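Local coordinates for DNA mismatch repair protein MutL (Aquifex aeolicus, PDB 6LZI) that binds ADP and magnesium in its ATPase domain and probably couples ATP hydrolysis to DNA mismatch repair as a MutL endonuclease, at residues V12-L23 with A91-S99; T54-V65 with S105-I116. All coordinates share one frame; numbering follows the deposited sequence.

Interaction 1: V12-L23 with A91-S99; sequences VIESPVDVVKEL and ALYSISSVS. With ADP (adenosine-5'-diphosphate), chain H.
Ile95 of the helix 91-96 packs into the groove offered by Ile13, Val19, Glu22 and Leu23, joining this helix, whose N-terminal end meets the ADP phosphate, to helix 16-29 and the loop before it in the Bergerat ATP-binding fold. The segments 16-23 and 91-96 run close to antiparallel, at 147°; the contact illustrates how a phosphate-binding helix can be seated largely through aliphatic contacts, without a hydrogen bond between the two segments. From CB, Ile95 divides. Its CG2 branch, anti to the backbone N, faces Val19 CG1 at 4.1 Å, while CG1 lies 3.7 Å from CD1 of Ile13, whose side chain crosses it at about a right angle. At the tip, Ile95 CD1 meets Glu22 CB at 3.9 Å and also reaches Leu23 CD2. Val139 of the strand 134-140 touches both Val19 and Ile95.

Toward the nucleotide the contact becomes mixed. Glu22 is bent at chi2 (-69°), which brings OE2 to 3.5 Å from the methyl of Ala91, while OE1 takes a salt bridge from Lys21 NZ at 2.9 Å, met from above the carboxylate plane. With an alanine here, CB would still touch Ile95, but Lys21 would probably lose this partner and the Ala91 methyl its carboxylate neighbour. Leu23 CD2 touches Leu92 CD2 at 3.6 Å, and the other methyl of Leu92, CD1, lies near C8 of the adenine. From the first turn of the same helix, Leu92 N donates a nearly straight hydrogen bond (173°) to ADP O1A at 2.8 Å.

Interaction 2: T54-V65 with S105-I116; sequences TGIHPEDVEKVV and SRFFQEKEGKEI. With ADP (adenosine-5'-diphosphate), chain H.
Phe108 N donates to Thr54 O at 3.0 Å, tilted 33° from the carbonyl plane, and so ties the loop 54-57 to the turn after the strand 100-106. At the end of that strand, Ile56 N makes a weak bond to Ser105 OG, which also bonds Thr135 and Gly134. One water donates to both Ile56 O and Ser105 O. There is no room for a side chain at Gly55: a CB would run into Arg106 O, and the CA-H already points at that oxygen.

Aromatic contacts come next. The edge of the His57 ring is turned toward the face of Phe107, offset, with planes at 70°, while His57 CB stands over that face, 4.0 Å from the centroid. His57 ND1 accepts from Glu59 N at 2.8 Å, an N-cap bond that fixes the ring's rotation.

Aliphatic contacts lie against one face of the beta hairpin, through Lys114 and Ile116. Lys114 bends at chi3 and chi4, bringing CE tightly against Pro58 CB at 3.3 Å; Val61 CG1 meets Ile116 CG2, and Ile116 CD1 reaches Glu62 CG and the less well ordered Val65.

Polar bonds thus probably help to set the backbone where Ile56 CG1 lies 3.3 Å from ADP N3, and apolar contacts seat the weakly bonded helical turn that follows.

How the interactions relate
Both interactions belong to one Bergerat ATPase domain and touch the same ADP: interaction 1 mainly at the phosphates, with Leu92 also reaching C8, and interaction 2 at the adenine and ribose. Their centres lie about 20 Å apart, and interaction 1 sits nearer the middle of the chain, about 13 Å from its centre against 22 Å. Each is partly buried. Helix against helix is joined through aliphatic groups in the first, whereas the second sets a loop and short helix on a hairpin near one end of the sheet, inside its outermost strand 122-129, adding a backbone hydrogen bond, a weak bond to a serine hydroxyl, a bridging water and aromatic rings. They meet directly where Leu92 CB packs 3.5 Å from Val64 O.

Interaction 1: V12-L23 with A91-S99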
loop_
_atom_site.group_PDB
_atom_site.type_symbol
_atom_site.label_atom_id
_atom_site.label_comp_id
_atom_site.label_asym_id
_atom_site.label_seq_id
_atom_site.Cartn_x
_atom_site.Cartn_y
_atom_site.Cartn_z
ATOM N N VAL A 12 5.135 -11.721 10.369
ATOM C CA VAL A 12 5.135 -10.851 9.179
ATOM C C VAL A 12 3.924 -11.119 8.327
ATOM O O VAL A 12 3.369 -10.188 7.700
ATOM C CB VAL A 12 6.423 -11.021 8.302
ATOM C CG1 VAL A 12 6.336 -10.229 6.986
ATOM C CG2 VAL A 12 7.686 -10.599 9.070
ATOM N N ILE A 13 3.517 -12.386 8.219
ATOM C CA ILE A 13 2.402 -12.701 7.328
ATOM C C ILE A 13 1.318 -13.421 8.125
ATOM O O ILE A 13 1.378 -14.645 8.310
ATOM C CB ILE A 13 2.828 -13.555 6.135
ATOM C CG1 ILE A 13 3.981 -12.899 5.367
ATOM C CG2 ILE A 13 1.631 -13.658 5.143
ATOM C CD1 ILE A 13 3.671 -11.564 4.751
ATOM N N GLU A 14 0.268 -12.686 8.471
ATOM C CA GLU A 14 -0.871 -13.236 9.203
ATOM C C GLU A 14 -2.132 -13.262 8.367
ATOM O O GLU A 14 -3.066 -13.985 8.712
ATOM C CB GLU A 14 -1.120 -12.400 10.462
ATOM C CG GLU A 14 0.164 -12.357 11.245
ATOM C CD GLU A 14 0.001 -11.699 12.589
ATOM O OE1 GLU A 14 -0.395 -10.523 12.636
ATOM O OE2 GLU A 14 0.264 -12.411 13.583
ATOM N N SER A 15 -2.208 -12.446 7.328
ATOM C CA SER A 15 -3.453 -12.294 6.585
ATOM C C SER A 15 -3.135 -11.673 5.242
ATOM O O SER A 15 -2.020 -11.193 5.007
ATOM C CB SER A 15 -4.500 -11.453 7.358
ATOM O OG SER A 15 -4.235 -10.067 7.407
ATOM N N PRO A 16 -4.094 -11.656 4.339
ATOM C CA PRO A 16 -3.853 -11.053 3.009
ATOM C C PRO A 16 -3.337 -9.626 3.041
ATOM O O PRO A 16 -2.494 -9.311 2.216
ATOM C CB PRO A 16 -5.225 -11.129 2.309
ATOM C CG PRO A 16 -5.846 -12.443 2.985
ATOM C CD PRO A 16 -5.409 -12.351 4.457
ATOM N N VAL A 17 -3.786 -8.758 3.955
ATOM C CA VAL A 17 -3.285 -7.386 3.922
ATOM C C VAL A 17 -1.775 -7.359 4.120
ATOM O O VAL A 17 -1.075 -6.497 3.551
ATOM C CB VAL A 17 -4.040 -6.540 4.971
ATOM C CG1 VAL A 17 -3.564 -6.834 6.352
ATOM C CG2 VAL A 17 -3.900 -4.995 4.638
ATOM N N ASP A 18 -1.238 -8.300 4.877
ATOM C CA ASP A 18 0.201 -8.268 5.140
ATOM C C ASP A 18 0.968 -8.581 3.871
ATOM O O ASP A 18 2.078 -8.081 3.654
ATOM C CB ASP A 18 0.596 -9.282 6.202
ATOM C CG ASP A 18 -0.030 -8.997 7.541
ATOM O OD1 ASP A 18 -0.129 -7.803 7.933
ATOM O OD2 ASP A 18 -0.474 -9.970 8.205
ATOM N N VAL A 19 0.415 -9.505 3.077
ATOM C CA VAL A 19 0.968 -9.809 1.776
ATOM C C VAL A 19 0.948 -8.579 0.865
ATOM O O VAL A 19 1.951 -8.261 0.202
ATOM C CB VAL A 19 0.214 -10.960 1.134
ATOM C CG1 VAL A 19 0.821 -11.179 -0.281
ATOM C CG2 VAL A 19 0.335 -12.200 1.983
ATOM N N VAL A 20 -0.207 -7.921 0.755
ATOM C CA VAL A 20 -0.318 -6.753 -0.115
ATOM C C VAL A 20 0.696 -5.715 0.307
ATOM O O VAL A 20 1.378 -5.130 -0.514
ATOM C CB VAL A 20 -1.723 -6.165 -0.002
ATOM C CG1 VAL A 20 -1.888 -4.887 -0.832
ATOM C CG2 VAL A 20 -2.732 -7.196 -0.481
ATOM N N LYS A 21 0.888 -5.588 1.621
ATOM C CA LYS A 21 1.793 -4.555 2.111
ATOM C C LYS A 21 3.203 -4.821 1.592
ATOM O O LYS A 21 3.909 -3.913 1.064
ATOM C CB LYS A 21 1.778 -4.561 3.650
ATOM C CG LYS A 21 2.745 -3.554 4.267
ATOM C CD LYS A 21 4.083 -4.214 4.598
ATOM C CE LYS A 21 4.893 -3.368 5.527
ATOM N NZ LYS A 21 6.239 -3.987 5.644
ATOM N N GLU A 22 3.659 -6.058 1.793
ATOM C CA GLU A 22 5.021 -6.406 1.400
ATOM C C GLU A 22 5.172 -6.277 -0.073
ATOM O O GLU A 22 6.190 -5.752 -0.526
ATOM C CB GLU A 22 5.417 -7.794 1.833
ATOM C CG GLU A 22 5.322 -7.963 3.337
ATOM C CD GLU A 22 6.376 -7.158 4.090
ATOM O OE1 GLU A 22 6.189 -6.847 5.299
ATOM O OE2 GLU A 22 7.384 -6.778 3.483
ATOM N N LEU A 23 4.144 -6.694 -0.851
ATOM C CA LEU A 23 4.342 -6.574 -2.301
ATOM C C LEU A 23 4.372 -5.110 -2.753
ATOM O O LEU A 23 5.213 -4.730 -3.565
ATOM C CB LEU A 23 3.262 -7.364 -3.075
ATOM C CG LEU A 23 3.423 -8.843 -2.689
ATOM C CD1 LEU A 23 2.230 -9.613 -3.419
ATOM C CD2 LEU A 23 4.727 -9.519 -2.938
ATOM N N ALA A 91 10.974 -11.193 2.838
ATOM C CA ALA A 91 9.527 -11.098 2.789
ATOM C C ALA A 91 8.958 -12.049 1.733
ATOM O O ALA A 91 7.974 -12.758 2.004
ATOM C CB ALA A 91 9.098 -9.640 2.556
ATOM N N LEU A 92 9.564 -12.110 0.514
ATOM C CA LEU A 92 8.969 -13.040 -0.468
ATOM C C LEU A 92 9.118 -14.502 -0.079
ATOM O O LEU A 92 8.285 -15.356 -0.497
ATOM C CB LEU A 92 9.573 -12.825 -1.850
ATOM C CG LEU A 92 9.301 -11.432 -2.374
ATOM C CD1 LEU A 92 10.104 -11.180 -3.671
ATOM C CD2 LEU A 92 7.811 -11.264 -2.688
ATOM N N TYR A 93 10.202 -14.843 0.619
ATOM C CA TYR A 93 10.353 -16.210 1.094
ATOM C C TYR A 93 9.216 -16.563 2.017
ATOM O O TYR A 93 8.620 -17.654 1.940
ATOM C CB TYR A 93 11.655 -16.354 1.848
ATOM C CG TYR A 93 11.783 -17.667 2.544
ATOM C CD1 TYR A 93 12.027 -18.815 1.840
ATOM C CD2 TYR A 93 11.657 -17.750 3.921
ATOM C CE1 TYR A 93 12.138 -20.044 2.493
ATOM C CE2 TYR A 93 11.788 -18.969 4.589
ATOM C CZ TYR A 93 12.020 -20.100 3.868
ATOM O OH TYR A 93 12.135 -21.297 4.545
ATOM N N SER A 94 8.953 -15.664 2.951
ATOM C CA SER A 94 7.948 -15.941 3.940
ATOM C C SER A 94 6.569 -15.994 3.270
ATOM O O SER A 94 5.747 -16.855 3.621
ATOM C CB SER A 94 8.109 -14.911 5.083
ATOM O OG SER A 94 7.068 -13.980 5.056
ATOM N N ILE A 95 6.331 -15.194 2.209
ATOM C CA ILE A 95 5.042 -15.270 1.486
ATOM C C ILE A 95 4.953 -16.549 0.664
ATOM O O ILE A 95 3.915 -17.213 0.642
ATOM C CB ILE A 95 4.857 -14.036 0.576
ATOM C CG1 ILE A 95 4.700 -12.758 1.426
ATOM C CG2 ILE A 95 3.620 -14.178 -0.401
ATOM C CD1 ILE A 95 4.764 -11.473 0.606
ATOM N N SER A 96 6.024 -16.922 0.001
ATOM C CA SER A 96 5.939 -18.101 -0.879
ATOM C C SER A 96 5.847 -19.395 -0.094
ATOM O O SER A 96 5.366 -20.414 -0.613
ATOM C CB SER A 96 7.161 -18.131 -1.770
ATOM O OG SER A 96 8.346 -18.421 -0.992
ATOM N N SER A 97 6.253 -19.365 1.165
ATOM C CA SER A 97 6.229 -20.618 1.897
ATOM C C SER A 97 4.856 -20.942 2.487
ATOM O O SER A 97 4.689 -21.984 3.163
ATOM C CB SER A 97 7.320 -20.555 2.960
ATOM O OG SER A 97 7.050 -19.601 3.937
ATOM N N VAL A 98 3.859 -20.120 2.208
ATOM C CA VAL A 98 2.576 -20.151 2.891
ATOM C C VAL A 98 1.513 -19.936 1.813
ATOM O O VAL A 98 0.388 -19.553 2.082
ATOM C CB VAL A 98 2.687 -19.119 4.041
ATOM C CG1 VAL A 98 2.220 -17.689 3.785
ATOM C CG2 VAL A 98 2.687 -19.697 5.400
ATOM N N SER A 99 1.899 -20.149 0.551
ATOM C CA SER A 99 1.018 -19.930 -0.565
ATOM C C SER A 99 1.506 -20.728 -1.758
ATOM O O SER A 99 2.602 -21.308 -1.760
ATOM C CB SER A 99 0.926 -18.446 -1.011
ATOM O OG SER A 99 2.168 -17.959 -1.479
HETATM P PB ADP H . 13.486 -6.835 0.822
HETATM O O1B ADP H . 12.513 -6.055 0.004
HETATM O O2B ADP H . 14.929 -6.742 0.261
HETATM O O3B ADP H . 13.453 -6.433 2.280
HETATM P PA ADP H . 11.887 -8.970 -0.226
HETATM O O1A ADP H . 11.806 -10.436 0.087
HETATM O O2A ADP H . 10.610 -8.217 -0.071
HETATM O O3A ADP H . 13.087 -8.379 0.753
HETATM O "O5'" ADP H . 12.279 -8.753 -1.778
HETATM C "C5'" ADP H . 13.579 -9.288 -2.034
HETATM C "C4'" ADP H . 14.234 -8.563 -3.206
HETATM O "O4'" ADP H . 13.527 -8.863 -4.383
HETATM C "C3'" ADP H . 14.275 -7.050 -3.134
HETATM O "O3'" ADP H . 15.503 -6.629 -2.479
HETATM C "C2'" ADP H . 14.327 -6.655 -4.597
HETATM O "O2'" ADP H . 15.740 -6.809 -4.955
HETATM C "C1'" ADP H . 13.571 -7.769 -5.279
HETATM N N9 ADP H . 12.183 -7.421 -5.554
HETATM C C8 ADP H . 11.066 -7.863 -4.914
HETATM N N7 ADP H . 9.943 -7.338 -5.472
HETATM C C5 ADP H . 10.393 -6.530 -6.466
HETATM C C6 ADP H . 9.704 -5.676 -7.438
HETATM N N6 ADP H . 8.347 -5.571 -7.410
HETATM N N1 ADP H . 10.477 -4.990 -8.324
HETATM C C2 ADP H . 11.869 -5.108 -8.277
HETATM N N3 ADP H . 12.554 -5.883 -7.439
HETATM C C4 ADP H . 11.833 -6.610 -6.542
#

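Interaction 2: T54-V65 with S105-I116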
loop_
_atom_site.group_PDB
_atom_site.type_symbol
_atom_site.label_atom_id
_atom_site.label_comp_id
_atom_site.label_asym_id
_atom_site.label_seq_id
_atom_site.Cartn_x
_atom_site.Cartn_y
_atom_site.Cartn_z
ATOM N N THR A 54 11.507 -1.305 -12.133
ATOM C CA THR A 54 12.691 -1.673 -12.890
ATOM C C THR A 54 12.795 -3.165 -13.151
ATOM O O THR A 54 13.664 -3.584 -13.914
ATOM C CB THR A 54 13.951 -1.225 -12.121
ATOM O OG1 THR A 54 14.154 -2.120 -11.021
ATOM C CG2 THR A 54 13.725 0.103 -11.558
ATOM N N GLY A 55 11.981 -3.981 -12.466
ATOM C CA GLY A 55 12.083 -5.417 -12.598
ATOM C C GLY A 55 13.343 -6.006 -11.960
ATOM O O GLY A 55 14.086 -5.363 -11.209
ATOM N N ILE A 56 13.500 -7.300 -12.209
ATOM C CA ILE A 56 14.508 -8.136 -11.569
ATOM C C ILE A 56 15.223 -8.869 -12.685
ATOM O O ILE A 56 14.565 -9.385 -13.606
ATOM C CB ILE A 56 13.889 -9.124 -10.553
ATOM C CG1 ILE A 56 13.044 -8.351 -9.522
ATOM C CG2 ILE A 56 14.963 -9.942 -9.832
ATOM C CD1 ILE A 56 11.923 -9.164 -8.929
ATOM N N HIS A 57 16.563 -8.836 -12.656
ATOM C CA HIS A 57 17.326 -9.500 -13.694
ATOM C C HIS A 57 16.998 -10.979 -13.635
ATOM O O HIS A 57 16.790 -11.506 -12.529
ATOM C CB HIS A 57 18.835 -9.316 -13.515
ATOM C CG HIS A 57 19.620 -9.800 -14.691
ATOM N ND1 HIS A 57 19.918 -11.131 -14.891
ATOM C CD2 HIS A 57 20.116 -9.138 -15.765
ATOM C CE1 HIS A 57 20.581 -11.265 -16.023
ATOM N NE2 HIS A 57 20.708 -10.072 -16.578
ATOM N N PRO A 58 16.899 -11.667 -14.779
ATOM C CA PRO A 58 16.657 -13.124 -14.734
ATOM C C PRO A 58 17.592 -13.889 -13.804
ATOM O O PRO A 58 17.156 -14.858 -13.165
ATOM C CB PRO A 58 16.883 -13.560 -16.195
ATOM C CG PRO A 58 16.576 -12.363 -17.004
ATOM C CD PRO A 58 17.036 -11.185 -16.169
ATOM N N GLU A 59 18.875 -13.508 -13.740
ATOM C CA GLU A 59 19.811 -14.208 -12.861
ATOM C C GLU A 59 19.467 -14.049 -11.383
ATOM O O GLU A 59 19.935 -14.851 -10.564
ATOM C CB GLU A 59 21.248 -13.737 -13.127
ATOM C CG GLU A 59 21.677 -13.966 -14.566
ATOM C CD GLU A 59 23.179 -13.963 -14.743
ATOM O OE1 GLU A 59 23.806 -14.933 -14.274
ATOM O OE2 GLU A 59 23.729 -13.009 -15.351
ATOM N N ASP A 60 18.629 -13.069 -11.021
ATOM C CA ASP A 60 18.283 -12.834 -9.634
ATOM C C ASP A 60 16.872 -13.311 -9.293
ATOM O O ASP A 60 16.514 -13.353 -8.105
ATOM C CB ASP A 60 18.416 -11.331 -9.281
ATOM C CG ASP A 60 19.849 -10.782 -9.460
ATOM O OD1 ASP A 60 20.821 -11.489 -9.105
ATOM O OD2 ASP A 60 20.021 -9.641 -9.956
ATOM N N VAL A 61 16.060 -13.671 -10.296
ATOM C CA VAL A 61 14.682 -14.071 -10.012
ATOM C C VAL A 61 14.653 -15.229 -9.010
ATOM O O VAL A 61 13.910 -15.188 -8.012
ATOM C CB VAL A 61 13.939 -14.413 -11.320
ATOM C CG1 VAL A 61 12.581 -15.034 -11.031
ATOM C CG2 VAL A 61 13.764 -13.163 -12.148
ATOM N N GLU A 62 15.504 -16.259 -9.224
ATOM C CA GLU A 62 15.405 -17.453 -8.376
ATOM C C GLU A 62 15.779 -17.135 -6.930
ATOM O O GLU A 62 15.167 -17.665 -5.986
ATOM C CB GLU A 62 16.288 -18.589 -8.908
ATOM C CG GLU A 62 15.727 -19.965 -8.566
ATOM C CD GLU A 62 16.777 -21.079 -8.478
ATOM O OE1 GLU A 62 17.598 -21.222 -9.414
ATOM O OE2 GLU A 62 16.775 -21.813 -7.460
ATOM N N LYS A 63 16.734 -16.227 -6.763
ATOM C CA LYS A 63 17.281 -15.871 -5.459
ATOM C C LYS A 63 16.222 -15.293 -4.516
ATOM O O LYS A 63 16.238 -15.568 -3.310
ATOM C CB LYS A 63 18.424 -14.875 -5.695
ATOM C CG LYS A 63 19.289 -14.502 -4.502
ATOM C CD LYS A 63 18.766 -13.230 -3.831
ATOM C CE LYS A 63 18.520 -12.116 -4.854
ATOM N NZ LYS A 63 17.479 -11.150 -4.395
ATOM N N VAL A 64 15.281 -14.502 -5.043
ATOM C CA VAL A 64 14.404 -13.725 -4.176
ATOM C C VAL A 64 13.383 -14.572 -3.440
ATOM O O VAL A 64 12.733 -14.063 -2.521
ATOM C CB VAL A 64 13.686 -12.622 -4.981
ATOM C CG1 VAL A 64 14.684 -11.748 -5.702
ATOM C CG2 VAL A 64 12.688 -13.233 -5.956
ATOM N N VAL A 65 13.209 -15.836 -3.806
ATOM C CA VAL A 65 12.210 -16.665 -3.141
ATOM C C VAL A 65 12.509 -16.759 -1.651
ATOM O O VAL A 65 12.438 -17.833 -1.047
ATOM C CB VAL A 65 12.126 -18.070 -3.762
ATOM C CG1 VAL A 65 10.831 -18.765 -3.330
ATOM C CG2 VAL A 65 12.204 -17.982 -5.272
ATOM N N SER A 105 8.914 -11.418 -13.715
ATOM C CA SER A 105 9.589 -10.102 -13.782
ATOM C C SER A 105 10.434 -9.978 -15.048
ATOM O O SER A 105 11.114 -10.920 -15.482
ATOM C CB SER A 105 10.492 -9.853 -12.556
ATOM O OG SER A 105 10.956 -8.524 -12.530
ATOM N N ARG A 106 10.370 -8.795 -15.646
ATOM C CA ARG A 106 11.152 -8.447 -16.796
ATOM C C ARG A 106 12.004 -7.240 -16.393
ATOM O O ARG A 106 11.467 -6.195 -15.995
ATOM C CB ARG A 106 10.265 -8.093 -17.962
ATOM C CG ARG A 106 11.118 -7.747 -19.213
ATOM C CD ARG A 106 10.180 -7.413 -20.406
ATOM N NE ARG A 106 10.871 -6.636 -21.424
ATOM C CZ ARG A 106 10.239 -6.106 -22.472
ATOM N NH1 ARG A 106 8.934 -6.347 -22.627
ATOM N NH2 ARG A 106 10.884 -5.316 -23.332
ATOM N N PHE A 107 13.303 -7.428 -16.455
ATOM C CA PHE A 107 14.247 -6.387 -16.063
ATOM C C PHE A 107 14.262 -5.309 -17.136
ATOM O O PHE A 107 14.160 -5.601 -18.333
ATOM C CB PHE A 107 15.623 -7.055 -15.926
ATOM C CG PHE A 107 16.671 -6.241 -15.216
ATOM C CD1 PHE A 107 16.458 -5.784 -13.920
ATOM C CD2 PHE A 107 17.906 -6.121 -15.771
ATOM C CE1 PHE A 107 17.450 -5.080 -13.254
ATOM C CE2 PHE A 107 18.955 -5.408 -15.094
ATOM C CZ PHE A 107 18.704 -4.918 -13.828
ATOM N N PHE A 108 14.474 -4.061 -16.727
ATOM C CA PHE A 108 14.463 -2.980 -17.706
ATOM C C PHE A 108 15.465 -3.214 -18.851
ATOM O O PHE A 108 15.239 -2.747 -19.981
ATOM C CB PHE A 108 14.699 -1.627 -16.988
ATOM C CG PHE A 108 16.123 -1.414 -16.545
ATOM C CD1 PHE A 108 16.527 -1.862 -15.287
ATOM C CD2 PHE A 108 17.014 -0.702 -17.337
ATOM C CE1 PHE A 108 17.859 -1.655 -14.860
ATOM C CE2 PHE A 108 18.344 -0.493 -16.938
ATOM C CZ PHE A 108 18.761 -0.972 -15.697
ATOM N N GLN A 109 16.516 -3.999 -18.638
ATOM C CA GLN A 109 17.503 -4.191 -19.696
ATOM C C GLN A 109 17.195 -5.380 -20.611
ATOM O O GLN A 109 17.918 -5.599 -21.583
ATOM C CB GLN A 109 18.904 -4.381 -19.093
ATOM C CG GLN A 109 19.256 -3.414 -17.994
ATOM C CD GLN A 109 20.751 -3.114 -17.917
ATOM O OE1 GLN A 109 21.531 -3.894 -17.355
ATOM N NE2 GLN A 109 21.155 -1.968 -18.482
ATOM N N GLU A 110 16.144 -6.145 -20.328
ATOM C CA GLU A 110 15.903 -7.420 -20.986
ATOM C C GLU A 110 14.666 -7.352 -21.866
ATOM O O GLU A 110 13.730 -6.606 -21.582
ATOM C CB GLU A 110 15.728 -8.524 -19.950
ATOM C CG GLU A 110 16.969 -8.785 -19.152
ATOM C CD GLU A 110 18.045 -9.470 -19.966
ATOM O OE1 GLU A 110 19.070 -9.862 -19.369
ATOM O OE2 GLU A 110 17.871 -9.641 -21.196
ATOM N N LYS A 111 14.666 -8.149 -22.940
ATOM C CA LYS A 111 13.491 -8.173 -23.812
ATOM C C LYS A 111 12.399 -9.086 -23.271
ATOM O O LYS A 111 11.205 -8.836 -23.512
ATOM C CB LYS A 111 13.888 -8.642 -25.226
ATOM C CG LYS A 111 14.900 -7.751 -25.934
ATOM C CD LYS A 111 15.121 -8.226 -27.362
ATOM C CE LYS A 111 16.277 -7.494 -28.052
ATOM N NZ LYS A 111 16.053 -6.029 -28.037
ATOM N N GLU A 112 12.789 -10.102 -22.497
ATOM C CA GLU A 112 11.897 -11.145 -21.995
ATOM C C GLU A 112 11.869 -11.119 -20.485
ATOM O O GLU A 112 12.857 -10.747 -19.832
ATOM C CB GLU A 112 12.348 -12.575 -22.361
ATOM C CG GLU A 112 12.674 -12.856 -23.747
ATOM C CD GLU A 112 12.643 -14.367 -23.985
ATOM O OE1 GLU A 112 12.290 -14.766 -25.107
ATOM O OE2 GLU A 112 12.945 -15.156 -23.054
ATOM N N GLY A 113 10.755 -11.587 -19.935
ATOM C CA GLY A 113 10.660 -11.800 -18.518
ATOM C C GLY A 113 10.939 -13.249 -18.160
ATOM O O GLY A 113 11.068 -14.127 -19.013
ATOM N N LYS A 114 11.014 -13.482 -16.846
ATOM C CA LYS A 114 11.180 -14.805 -16.286
ATOM C C LYS A 114 10.187 -14.995 -15.143
ATOM O O LYS A 114 9.932 -14.078 -14.339
ATOM C CB LYS A 114 12.662 -15.000 -15.827
ATOM C CG LYS A 114 12.893 -16.239 -14.961
ATOM C CD LYS A 114 14.343 -16.564 -14.742
ATOM C CE LYS A 114 15.169 -16.381 -16.001
ATOM N NZ LYS A 114 14.882 -17.247 -17.207
ATOM N N GLU A 115 9.707 -16.208 -14.994
ATOM C CA GLU A 115 8.671 -16.494 -14.004
ATOM C C GLU A 115 9.119 -17.658 -13.126
ATOM O O GLU A 115 9.630 -18.645 -13.630
ATOM C CB GLU A 115 7.368 -16.833 -14.719
ATOM C CG GLU A 115 6.347 -17.341 -13.717
ATOM C CD GLU A 115 5.046 -17.639 -14.334
ATOM O OE1 GLU A 115 4.469 -16.734 -14.919
ATOM O OE2 GLU A 115 4.607 -18.797 -14.252
ATOM N N ILE A 116 8.977 -17.520 -11.816
ATOM C CA ILE A 116 9.307 -18.611 -10.901
ATOM C C ILE A 116 8.037 -18.999 -10.173
ATOM O O ILE A 116 7.182 -18.157 -9.866
ATOM C CB ILE A 116 10.415 -18.203 -9.907
ATOM C CG1 ILE A 116 10.793 -19.373 -9.006
ATOM C CG2 ILE A 116 10.001 -17.016 -9.040
ATOM C CD1 ILE A 116 12.244 -19.357 -8.541
HETATM P PB ADP H . 13.486 -6.835 0.822
HETATM O O1B ADP H . 12.513 -6.055 0.004
HETATM O O2B ADP H . 14.929 -6.742 0.261
HETATM O O3B ADP H . 13.453 -6.433 2.280
HETATM P PA ADP H . 11.887 -8.970 -0.226
HETATM O O1A ADP H . 11.806 -10.436 0.087
HETATM O O2A ADP H . 10.610 -8.217 -0.071
HETATM O O3A ADP H . 13.087 -8.379 0.753
HETATM O "O5'" ADP H . 12.279 -8.753 -1.778
HETATM C "C5'" ADP H . 13.579 -9.288 -2.034
HETATM C "C4'" ADP H . 14.234 -8.563 -3.206
HETATM O "O4'" ADP H . 13.527 -8.863 -4.383
HETATM C "C3'" ADP H . 14.275 -7.050 -3.134
HETATM O "O3'" ADP H . 15.503 -6.629 -2.479
HETATM C "C2'" ADP H . 14.327 -6.655 -4.597
HETATM O "O2'" ADP H . 15.740 -6.809 -4.955
HETATM C "C1'" ADP H . 13.571 -7.769 -5.279
HETATM N N9 ADP H . 12.183 -7.421 -5.554
HETATM C C8 ADP H . 11.066 -7.863 -4.914
HETATM N N7 ADP H . 9.943 -7.338 -5.472
HETATM C C5 ADP H . 10.393 -6.530 -6.466
HETATM C C6 ADP H . 9.704 -5.676 -7.438
HETATM N N6 ADP H . 8.347 -5.571 -7.410
HETATM N N1 ADP H . 10.477 -4.990 -8.324
HETATM C C2 ADP H . 11.869 -5.108 -8.277
HETATM N N3 ADP H . 12.554 -5.883 -7.439
HETATM C C4 ADP H . 11.833 -6.610 -6.542
HETATM O O HOH W 1 13.832 -11.351 -15.255
#